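Local coordinates for kelch domain-containing protein (Colletotrichum graminicola M1.001, PDB 5C86) that probably oxidises alcohols at a copper centre, as a fungal alcohol oxidase of the AA5 family related to galactose oxidase, at residues E147-P151 / K152-W156; G213-G216 / T217-D220; L51-V54 / N55-N58. All blocks are in the same frame, centred on the assembly; numbering follows the deposited sequence. Where two conformers were deposited one is given.

Contact 1 (E147-P151 / K152-W156); sequences EVYDP and KANTW
Y149 and W156 meet on one side of the hairpin formed by strands 147-150 and 155-158, as a non-hydrogen-bonded antiparallel pair. The tyrosine CB sits over the six-membered ring of W156, 3.3 Å from its centroid and almost on the ring normal, a CH-pi contact. Further out, CG lies near W156 CE2, and CD1 comes 3.4 Å from W156 NE1 as the ring slants away over the pyrrole part, the two planes 41° apart. Because CG stands anti to the backbone N (chi1 -178°), the ring runs along the hairpin toward its turn, CE1 and CZ pass N154, and the hydroxyl donates to N154 OD1 at 2.6 Å. That amide oxygen meets the tyrosine ring at its edge and also accepts from the backbone N of S112. E147 brings OE2 to within 3.3 Å of W156 CB, but its carboxylate is held mainly from outside, by Q115 N, I116 N and R118.

D150 lies on the other side with T155. D150 N donates to T155 O at 2.9 Å, and N154 and T155 together face D150 in a G1 bulge. At the turn, D150 OD1 takes K152 N at 2.9 Å and the ammonium K152 NZ at 2.8 Å, from opposite faces of the carboxylate plane. The lysine tail folds back at its last two torsions to make this salt bridge. The chemistry is thus divided: aromatic packing and a hydrogen bond from the phenol of the buried Y149 fix one side of this Kelch-motif hairpin, while a charged carboxylate ties together its turn.

Contact 2 (G213-G216 / T217-D220); sequences GLRG and TDED
The R215 guanidinium and the D218 carboxylate stand almost perpendicular, their planes 87° apart, and meet at the edge of the guanidinium. Both bonds are side-on and end on one oxygen: NE reaches D218 OD2 at 2.8 Å and NH2 reaches the same atom at 3.1 Å, with OD2 lying 2° out of the guanidinium plane. Seen from the aspartate, the two donors arrive differently. NE uses the anti lone pair of OD2, whereas NH2 comes from above the carboxylate plane. E219 O also lies at the guanidinium edge, 3.1 Å from NH2. R215 leaves the backbone extended and bends at chi3 (54°), which turns NE toward the aspartate alongside it.

The backbone explains why the two side chains are neighbours. R215 to D218 form a type II' beta turn, closed by D218 N donating to R215 O at 2.9 Å, and R215 is itself the centre of an inverse gamma turn. G216 takes the positive phi that this turn requires at its second position. Water 2 bridges the turn, donating to G216 O at 2.8 Å and to D218 O at 2.6 Å.

Backbone carbonyls and neutral side chains complete the setting of this buried ion pair. R215 NH1 donates to A192 O and S195 O, and NH2 to P194 O, so the cation is tied to the loop between strands 188-191 and 197-202. D218 OD1 accepts from N253 and OD2 from S221. The turn follows strand 208-214, an edge strand of its four-stranded sheet, and leads toward strand 225-230 of the next; R215 packs on M198 and L257, D218 on H255, spanning the two sheets.

Contact 3 (L51-V54 / N55-N58); sequences LYNV and NTGN
N53 folds its side chain over the turn that follows it, with CB and CG both 3.2 Å from T56 OG1. Its CG is anti to the backbone N (chi1 -170°), which carries OD1 over the backbone amides of N55 and T56. OD1 thus receives two successive N-H groups: T56 N gives it a bond of 2.9 Å, 38° out of the carbonyl plane, and N55 N adds a weak one of 3.0 Å. T56 OG1 in turn accepts from N58 N at 3.1 Å, an ST turn.

The backbone closes the same loop twice. N53 N donates nearly straight to N58 O at 2.9 Å, and G57 N donates to N53 O at 2.7 Å; G57 holds a positive phi. Water 3 lies near both L51 O and N58 OD1. N58, which carries an N-linked glycan in another structure of this protein, is exposed here and bears no sugar in the model.

This turn lies at the surface, just after strand 47-52 and leading on to strand 63-66, its antiparallel partner. L51 continues the pairing through a backbone bond to S60, while Y52 bonds to L28 of strand 28-31. The Y52 ring meets F367 of strand 364-369 and also packs on F12, and V54 touches M341.

In the fold
From the N terminus, contact 3 comes first, reversing the chain between strands 47-52 and 63-66. Contact 1 follows in the Kelch-motif region, closing the hairpin of strands 147-150 and 155-158, the last two strands of a four-stranded antiparallel sheet. Contact 2 comes last, where the chain leaves strand 208-214 and heads for strand 225-230 in the next sheet. The three are in series, neither nested nor crossing, and none touches another: contacts 2 and 3 lie on opposite sides of the chain's centre, with centres about 42 Å apart. Contacts 1 and 3 thus close turns between paired strands, whereas contact 2 shapes a passage between successive propeller sheets.

Contact 1 (E147-P151 / K152-W156)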
loop_
_atom_site.group_PDB
_atom_site.type_symbol
_atom_site.label_atom_id
_atom_site.label_comp_id
_atom_site.label_asym_id
_atom_site.label_seq_id
_atom_site.Cartn_x
_atom_site.Cartn_y
_atom_site.Cartn_z
ATOM N N GLU A 147 -15.822 -6.834 -9.763
ATOM C CA GLU A 147 -15.436 -7.293 -11.055
ATOM C C GLU A 147 -13.970 -7.659 -11.027
ATOM O O GLU A 147 -13.208 -7.179 -10.157
ATOM C CB GLU A 147 -15.754 -6.323 -12.145
ATOM C CG GLU A 147 -15.081 -4.931 -12.140
ATOM C CD GLU A 147 -15.540 -4.125 -13.322
ATOM O OE1 GLU A 147 -16.175 -3.073 -13.113
ATOM O OE2 GLU A 147 -15.217 -4.507 -14.467
ATOM N N VAL A 148 -13.567 -8.420 -12.014
ATOM C CA VAL A 148 -12.177 -8.948 -12.056
ATOM C C VAL A 148 -11.575 -8.824 -13.433
ATOM O O VAL A 148 -12.238 -9.104 -14.460
ATOM C CB VAL A 148 -12.128 -10.326 -11.482
ATOM C CG1 VAL A 148 -12.896 -11.391 -12.285
ATOM C CG2 VAL A 148 -10.656 -10.790 -11.287
ATOM N N TYR A 149 -10.318 -8.343 -13.487
ATOM C CA TYR A 149 -9.570 -8.147 -14.672
ATOM C C TYR A 149 -8.581 -9.323 -14.894
ATOM O O TYR A 149 -7.758 -9.621 -14.016
ATOM C CB TYR A 149 -8.799 -6.874 -14.654
ATOM C CG TYR A 149 -8.024 -6.557 -15.873
ATOM C CD1 TYR A 149 -8.653 -6.234 -17.089
ATOM C CD2 TYR A 149 -6.659 -6.572 -15.875
ATOM C CE1 TYR A 149 -7.921 -5.895 -18.197
ATOM C CE2 TYR A 149 -5.878 -6.253 -16.994
ATOM C CZ TYR A 149 -6.513 -5.923 -18.219
ATOM O OH TYR A 149 -5.745 -5.646 -19.369
ATOM N N ASP A 150 -8.585 -9.897 -16.093
ATOM C CA ASP A 150 -7.653 -10.981 -16.439
ATOM C C ASP A 150 -6.684 -10.336 -17.370
ATOM O O ASP A 150 -6.989 -10.045 -18.515
ATOM C CB ASP A 150 -8.384 -12.147 -17.096
ATOM C CG ASP A 150 -7.413 -13.285 -17.531
ATOM O OD1 ASP A 150 -6.221 -13.003 -17.667
ATOM O OD2 ASP A 150 -7.878 -14.397 -17.738
ATOM N N PRO A 151 -5.432 -10.096 -16.961
ATOM C CA PRO A 151 -4.515 -9.352 -17.759
ATOM C C PRO A 151 -4.036 -10.121 -18.974
ATOM O O PRO A 151 -3.582 -9.516 -19.907
ATOM C CB PRO A 151 -3.347 -9.023 -16.795
ATOM C CG PRO A 151 -3.450 -10.063 -15.784
ATOM C CD PRO A 151 -4.913 -10.269 -15.586
ATOM N N LYS A 152 -4.121 -11.426 -18.940
ATOM C CA LYS A 152 -3.744 -12.267 -20.120
ATOM C C LYS A 152 -4.776 -12.159 -21.204
ATOM O O LYS A 152 -4.418 -12.273 -22.344
ATOM C CB LYS A 152 -3.578 -13.728 -19.716
ATOM C CG LYS A 152 -2.376 -13.916 -18.750
ATOM C CD LYS A 152 -2.278 -15.347 -18.167
ATOM C CE LYS A 152 -3.570 -15.790 -17.434
ATOM N NZ LYS A 152 -4.311 -14.751 -16.573
ATOM N N ALA A 153 -6.052 -11.975 -20.843
ATOM C CA ALA A 153 -7.141 -11.814 -21.873
ATOM C C ALA A 153 -7.598 -10.375 -22.094
ATOM O O ALA A 153 -8.474 -10.183 -22.930
ATOM C CB ALA A 153 -8.308 -12.641 -21.471
ATOM N N ASN A 154 -7.015 -9.376 -21.392
ATOM C CA ASN A 154 -7.472 -7.961 -21.297
ATOM C C ASN A 154 -8.983 -7.839 -21.196
ATOM O O ASN A 154 -9.585 -7.083 -21.979
ATOM C CB ASN A 154 -6.885 -7.137 -22.455
ATOM C CG ASN A 154 -7.163 -5.615 -22.406
ATOM O OD1 ASN A 154 -7.188 -4.900 -21.392
ATOM N ND2 ASN A 154 -7.370 -5.087 -23.591
ATOM N N THR A 155 -9.576 -8.585 -20.285
ATOM C CA THR A 155 -11.011 -8.580 -20.059
ATOM C C THR A 155 -11.340 -8.271 -18.614
ATOM O O THR A 155 -10.621 -8.732 -17.723
ATOM C CB THR A 155 -11.665 -9.941 -20.352
ATOM O OG1 THR A 155 -11.144 -10.951 -19.451
ATOM C CG2 THR A 155 -11.416 -10.336 -21.784
ATOM N N TRP A 156 -12.436 -7.544 -18.401
ATOM C CA TRP A 156 -13.101 -7.392 -17.114
ATOM C C TRP A 156 -14.361 -8.211 -17.108
ATOM O O TRP A 156 -15.136 -8.140 -18.131
ATOM C CB TRP A 156 -13.479 -5.938 -16.882
ATOM C CG TRP A 156 -12.316 -5.004 -16.577
ATOM C CD1 TRP A 156 -11.645 -4.236 -17.395
ATOM C CD2 TRP A 156 -11.711 -4.825 -15.259
ATOM N NE1 TRP A 156 -10.673 -3.488 -16.753
ATOM C CE2 TRP A 156 -10.685 -3.837 -15.431
ATOM C CE3 TRP A 156 -11.980 -5.343 -13.991
ATOM C CZ2 TRP A 156 -9.869 -3.417 -14.341
ATOM C CZ3 TRP A 156 -11.170 -4.926 -12.925
ATOM C CH2 TRP A 156 -10.174 -3.959 -13.122
HETATM O O HOH W 1 -11.993 -11.274 -16.526
#

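Contact 2 (G213-G216 / T217-D220)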
loop_
_atom_site.group_PDB
_atom_site.type_symbol
_atom_site.label_atom_id
_atom_site.label_comp_id
_atom_site.label_asym_id
_atom_site.label_seq_id
_atom_site.Cartn_x
_atom_site.Cartn_y
_atom_site.Cartn_z
ATOM N N GLY A 213 -16.993 -12.572 9.831
ATOM C CA GLY A 213 -17.136 -12.181 11.183
ATOM C C GLY A 213 -17.064 -10.657 11.322
ATOM O O GLY A 213 -16.731 -9.944 10.333
ATOM N N LEU A 214 -17.402 -10.192 12.479
ATOM C CA LEU A 214 -17.157 -8.824 12.911
ATOM C C LEU A 214 -15.712 -8.612 13.246
ATOM O O LEU A 214 -15.004 -9.499 13.776
ATOM C CB LEU A 214 -17.959 -8.448 14.129
ATOM C CG LEU A 214 -19.461 -8.399 13.925
ATOM C CD1 LEU A 214 -20.157 -8.237 15.272
ATOM C CD2 LEU A 214 -19.835 -7.261 13.000
ATOM N N ARG A 215 -15.251 -7.366 13.036
ATOM C CA ARG A 215 -13.930 -6.986 13.472
ATOM C C ARG A 215 -13.921 -6.697 14.967
ATOM O O ARG A 215 -13.905 -5.574 15.444
ATOM C CB ARG A 215 -13.388 -5.792 12.641
ATOM C CG ARG A 215 -11.926 -5.499 12.896
ATOM C CD ARG A 215 -11.271 -4.450 11.957
ATOM N NE ARG A 215 -12.033 -3.214 11.969
ATOM C CZ ARG A 215 -13.036 -2.918 11.141
ATOM N NH1 ARG A 215 -13.258 -3.581 10.048
ATOM N NH2 ARG A 215 -13.794 -1.859 11.404
ATOM N N GLY A 216 -14.002 -7.773 15.744
ATOM C CA GLY A 216 -14.103 -7.607 17.205
ATOM C C GLY A 216 -15.254 -6.739 17.629
ATOM O O GLY A 216 -16.333 -6.890 17.085
ATOM N N THR A 217 -15.017 -5.838 18.576
ATOM C CA THR A 217 -16.015 -4.858 18.943
ATOM C C THR A 217 -15.744 -3.514 18.281
ATOM O O THR A 217 -16.244 -2.508 18.703
ATOM C CB THR A 217 -15.997 -4.595 20.467
ATOM O OG1 THR A 217 -14.654 -4.201 20.859
ATOM C CG2 THR A 217 -16.460 -5.875 21.140
ATOM N N ASP A 218 -14.931 -3.489 17.222
ATOM C CA ASP A 218 -14.688 -2.198 16.518
ATOM C C ASP A 218 -15.944 -1.676 15.866
ATOM O O ASP A 218 -16.929 -2.426 15.541
ATOM C CB ASP A 218 -13.595 -2.411 15.444
ATOM C CG ASP A 218 -12.861 -1.136 15.040
ATOM O OD1 ASP A 218 -12.929 -0.127 15.788
ATOM O OD2 ASP A 218 -12.174 -1.181 13.946
ATOM N N GLU A 219 -15.940 -0.372 15.700
ATOM C CA GLU A 219 -16.962 0.319 14.916
ATOM C C GLU A 219 -16.520 0.418 13.435
ATOM O O GLU A 219 -15.379 0.166 13.086
ATOM C CB GLU A 219 -17.258 1.729 15.475
ATOM C CG GLU A 219 -17.813 1.847 16.910
ATOM C CD GLU A 219 -19.005 0.950 17.187
ATOM O OE1 GLU A 219 -19.847 0.673 16.284
ATOM O OE2 GLU A 219 -19.098 0.493 18.341
ATOM N N ASP A 220 -17.417 0.832 12.582
ATOM C CA ASP A 220 -17.068 1.157 11.216
ATOM C C ASP A 220 -15.916 2.214 11.233
ATOM O O ASP A 220 -15.862 3.122 12.091
ATOM C CB ASP A 220 -18.232 1.805 10.535
ATOM C CG ASP A 220 -19.361 0.828 10.228
ATOM O OD1 ASP A 220 -19.203 -0.411 10.267
ATOM O OD2 ASP A 220 -20.440 1.333 9.816
HETATM O O HOH W 2 -17.760 -4.853 15.722
#

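Contact 3 (L51-V54 / N55-N58)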
loop_
_atom_site.group_PDB
_atom_site.type_symbol
_atom_site.label_atom_id
_atom_site.label_comp_id
_atom_site.label_asym_id
_atom_site.label_seq_id
_atom_site.Cartn_x
_atom_site.Cartn_y
_atom_site.Cartn_z
ATOM N N LEU A 51 8.496 12.353 -11.010
ATOM C CA LEU A 51 9.339 11.220 -10.566
ATOM C C LEU A 51 10.468 11.702 -9.718
ATOM O O LEU A 51 11.185 12.631 -10.148
ATOM C CB LEU A 51 9.897 10.526 -11.773
ATOM C CG LEU A 51 10.731 9.252 -11.525
ATOM C CD1 LEU A 51 9.792 8.115 -11.218
ATOM C CD2 LEU A 51 11.633 8.880 -12.717
ATOM N N TYR A 52 10.684 11.083 -8.549
ATOM C CA TYR A 52 11.813 11.370 -7.706
ATOM C C TYR A 52 12.835 10.249 -7.904
ATOM O O TYR A 52 12.524 9.089 -7.803
ATOM C CB TYR A 52 11.463 11.449 -6.206
ATOM C CG TYR A 52 12.620 11.527 -5.254
ATOM C CD1 TYR A 52 13.285 12.699 -5.028
ATOM C CD2 TYR A 52 13.015 10.419 -4.552
ATOM C CE1 TYR A 52 14.358 12.763 -4.163
ATOM C CE2 TYR A 52 14.032 10.474 -3.655
ATOM C CZ TYR A 52 14.709 11.643 -3.482
ATOM O OH TYR A 52 15.717 11.633 -2.558
ATOM N N ASN A 53 14.051 10.626 -8.321
ATOM C CA ASN A 53 15.130 9.679 -8.516
ATOM C C ASN A 53 15.874 9.485 -7.229
ATOM O O ASN A 53 16.478 10.404 -6.684
ATOM C CB ASN A 53 16.063 10.236 -9.612
ATOM C CG ASN A 53 17.056 9.232 -10.038
ATOM O OD1 ASN A 53 17.869 8.804 -9.257
ATOM N ND2 ASN A 53 16.910 8.781 -11.189
ATOM N N VAL A 54 15.806 8.271 -6.685
ATOM C CA VAL A 54 16.402 7.961 -5.375
ATOM C C VAL A 54 17.942 7.959 -5.434
ATOM O O VAL A 54 18.579 8.166 -4.417
ATOM C CB VAL A 54 15.879 6.621 -4.807
ATOM C CG1 VAL A 54 14.358 6.713 -4.571
ATOM C CG2 VAL A 54 16.125 5.475 -5.719
ATOM N N ASN A 55 18.512 7.688 -6.603
ATOM C CA ASN A 55 20.002 7.725 -6.717
ATOM C C ASN A 55 20.576 9.151 -6.828
ATOM O O ASN A 55 21.530 9.513 -6.133
ATOM C CB ASN A 55 20.454 6.837 -7.873
ATOM C CG ASN A 55 20.282 5.322 -7.549
ATOM O OD1 ASN A 55 20.232 4.507 -8.455
ATOM N ND2 ASN A 55 20.231 4.959 -6.269
ATOM N N THR A 56 19.964 9.998 -7.630
ATOM C CA THR A 56 20.463 11.369 -7.828
ATOM C C THR A 56 19.779 12.424 -6.956
ATOM O O THR A 56 20.310 13.501 -6.755
ATOM C CB THR A 56 20.289 11.763 -9.295
ATOM O OG1 THR A 56 18.898 11.810 -9.596
ATOM C CG2 THR A 56 20.906 10.730 -10.204
ATOM N N GLY A 57 18.589 12.129 -6.435
ATOM C CA GLY A 57 17.776 13.160 -5.781
ATOM C C GLY A 57 17.048 14.128 -6.767
ATOM O O GLY A 57 16.360 14.999 -6.333
ATOM N N ASN A 58 17.179 13.961 -8.069
ATOM C CA ASN A 58 16.474 14.805 -9.038
ATOM C C ASN A 58 14.956 14.621 -8.923
ATOM O O ASN A 58 14.454 13.472 -8.855
ATOM C CB ASN A 58 16.894 14.425 -10.469
ATOM C CG ASN A 58 16.161 15.220 -11.547
ATOM O OD1 ASN A 58 15.257 14.687 -12.218
ATOM N ND2 ASN A 58 16.528 16.507 -11.716
HETATM O O HOH W 3 13.652 12.241 -11.719
#